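Local coordinates for uncharacterized protein (Leishmania infantum, PDB 4TYZ) that is of unknown function but may, as part of a longer protein, take part in sterol binding and transfer, this chain being its C-terminal GRAM domain, at residues L37-P41 / H42-F46. Sequence-based numbering, arbitrary orientation. Where two conformers were deposited one is given.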
loop_
_atom_site.group_PDB
_atom_site.type_symbol
_atom_site.label_atom_id
_atom_site.label_comp_id
_atom_site.label_asym_id
_atom_site.label_seq_id
_atom_site.Cartn_x
_atom_site.Cartn_y
_atom_site.Cartn_z
ATOM N N LEU A 37 1.071 -4.673 1.517
ATOM C CA LEU A 37 1.133 -3.694 0.442
ATOM C C LEU A 37 1.813 -4.344 -0.755
ATOM O O LEU A 37 2.888 -4.916 -0.605
ATOM C CB LEU A 37 1.911 -2.464 0.904
ATOM C CG LEU A 37 1.927 -1.320 -0.094
ATOM C CD1 LEU A 37 0.532 -0.751 -0.113
ATOM C CD2 LEU A 37 2.957 -0.264 0.313
ATOM N N PHE A 38 1.171 -4.287 -1.921
ATOM C CA PHE A 38 1.740 -4.826 -3.159
ATOM C C PHE A 38 2.052 -3.713 -4.143
ATOM O O PHE A 38 1.223 -2.836 -4.378
ATOM C CB PHE A 38 0.774 -5.800 -3.833
ATOM C CG PHE A 38 0.332 -6.937 -2.958
ATOM C CD1 PHE A 38 1.080 -8.099 -2.885
ATOM C CD2 PHE A 38 -0.849 -6.856 -2.233
ATOM C CE1 PHE A 38 0.656 -9.163 -2.105
ATOM C CE2 PHE A 38 -1.270 -7.910 -1.448
ATOM C CZ PHE A 38 -0.522 -9.066 -1.387
ATOM N N ILE A 39 3.234 -3.776 -4.748
ATOM C CA ILE A 39 3.637 -2.802 -5.749
ATOM C C ILE A 39 3.792 -3.513 -7.093
ATOM O O ILE A 39 4.548 -4.477 -7.212
ATOM C CB ILE A 39 4.933 -2.111 -5.334
ATOM C CG1 ILE A 39 4.664 -1.280 -4.069
ATOM C CG2 ILE A 39 5.482 -1.252 -6.458
ATOM C CD1 ILE A 39 5.889 -0.806 -3.388
ATOM N N THR A 40 3.028 -3.061 -8.081
ATOM C CA THR A 40 3.128 -3.587 -9.427
ATOM C C THR A 40 3.465 -2.415 -10.349
ATOM O O THR A 40 3.557 -1.271 -9.889
ATOM C CB THR A 40 1.816 -4.308 -9.868
ATOM O OG1 THR A 40 0.846 -3.343 -10.305
ATOM C CG2 THR A 40 1.246 -5.132 -8.723
ATOM N N PRO A 41 3.696 -2.682 -11.641
ATOM C CA PRO A 41 4.066 -1.527 -12.466
ATOM C C PRO A 41 2.973 -0.448 -12.572
ATOM O O PRO A 41 3.312 0.729 -12.704
ATOM C CB PRO A 41 4.344 -2.161 -13.837
ATOM C CG PRO A 41 4.774 -3.569 -13.516
ATOM C CD PRO A 41 3.913 -3.965 -12.338
ATOM N N HIS A 42 1.701 -0.827 -12.480
ATOM C CA HIS A 42 0.616 0.145 -12.652
ATOM C C HIS A 42 -0.240 0.369 -11.409
ATOM O O HIS A 42 -1.027 1.321 -11.383
ATOM C CB HIS A 42 -0.301 -0.283 -13.801
ATOM C CG HIS A 42 0.377 -0.297 -15.130
ATOM N ND1 HIS A 42 0.682 -1.465 -15.795
ATOM C CD2 HIS A 42 0.833 0.714 -15.904
ATOM C CE1 HIS A 42 1.295 -1.170 -16.930
ATOM N NE2 HIS A 42 1.398 0.140 -17.020
ATOM N N TRP A 43 -0.084 -0.485 -10.397
ATOM C CA TRP A 43 -1.006 -0.493 -9.257
ATOM C C TRP A 43 -0.345 -0.551 -7.903
ATOM O O TRP A 43 0.685 -1.193 -7.697
ATOM C CB TRP A 43 -1.984 -1.697 -9.354
ATOM C CG TRP A 43 -2.838 -1.634 -10.574
ATOM C CD1 TRP A 43 -2.500 -2.059 -11.829
ATOM C CD2 TRP A 43 -4.159 -1.089 -10.673
ATOM N NE1 TRP A 43 -3.534 -1.813 -12.709
ATOM C CE2 TRP A 43 -4.563 -1.218 -12.023
ATOM C CE3 TRP A 43 -5.041 -0.508 -9.754
ATOM C CZ2 TRP A 43 -5.820 -0.799 -12.476
ATOM C CZ3 TRP A 43 -6.289 -0.081 -10.203
ATOM C CH2 TRP A 43 -6.664 -0.227 -11.554
ATOM N N LEU A 44 -0.986 0.153 -6.987
ATOM C CA LEU A 44 -0.684 0.072 -5.575
ATOM C C LEU A 44 -1.839 -0.658 -4.921
ATOM O O LEU A 44 -2.975 -0.202 -4.990
ATOM C CB LEU A 44 -0.519 1.465 -4.978
ATOM C CG LEU A 44 -0.282 1.389 -3.479
ATOM C CD1 LEU A 44 0.979 0.597 -3.224
ATOM C CD2 LEU A 44 -0.200 2.787 -2.877
ATOM N N CYS A 45 -1.558 -1.804 -4.305
ATOM C CA CYS A 45 -2.631 -2.639 -3.755
ATOM C C CYS A 45 -2.379 -3.003 -2.308
ATOM O O CYS A 45 -1.238 -3.068 -1.863
ATOM C CB CYS A 45 -2.786 -3.940 -4.547
ATOM S SG CYS A 45 -2.900 -3.690 -6.325
ATOM N N PHE A 46 -3.461 -3.272 -1.595
ATOM C CA PHE A 46 -3.361 -3.757 -0.223
ATOM C C PHE A 46 -4.373 -4.859 -0.008
ATOM O O PHE A 46 -5.518 -4.722 -0.425
ATOM C CB PHE A 46 -3.601 -2.623 0.784
ATOM C CG PHE A 46 -3.597 -3.086 2.213
ATOM C CD1 PHE A 46 -2.422 -3.088 2.945
ATOM C CD2 PHE A 46 -4.764 -3.543 2.814
ATOM C CE1 PHE A 46 -2.409 -3.534 4.268
ATOM C CE2 PHE A 46 -4.766 -3.998 4.126
ATOM C CZ PHE A 46 -3.590 -3.982 4.864
#
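Strands 37-39 and 43-46 run antiparallel as neighbouring arms of a tight beta hairpin, their axes at 160°, within the PH-like sheet of the GRAM domain. Phe38 and Cys45 form the hydrogen-bonded pair: Phe38 N reaches Cys45 O at 2.7 Å, and Cys45 N returns to Phe38 O at 3.0 Å. Pro41 and His42 occupy the central positions of a type I turn, and Thr40 N closes the loop on Trp43 O at 3.0 Å.

Leu37, Ile39, Leu44 and Phe46 point to one side, where the C-terminal helix 96-107 packs on Ile39 and Leu44 through Leu103. Here Leu37 CG lies anti to the backbone N (chi1 -175°), and its branch CD1 reaches toward the partner strand, 3.4 Å from Cys45 O. The same methyl meets Leu44 CD1, though Leu44 has two conformers and the closeness of that meeting is doubtful. On the other side Phe38 CB lies 4.1 Å from Cys45 CB, while the N-terminal helix 2-9 brings Phe6 against both residues.

At the turn, side chains also tie the hairpin to the loop between helix 2-9 and strand 20-28: Glu16 hydrogen-bonds Thr40 OG1 through one carboxylate oxygen and His42 ND1 through the other. Pro41 CB sits over one face of the His42 ring, offset toward its rim. With chi1 at 81°, Thr40 directs its hydroxyl across the turn, where OG1 accepts a weak, bent hydrogen bond from Trp43 N at 3.0 Å and lies 3.4 Å from Trp43 CB, in the plane of the indole at its edge.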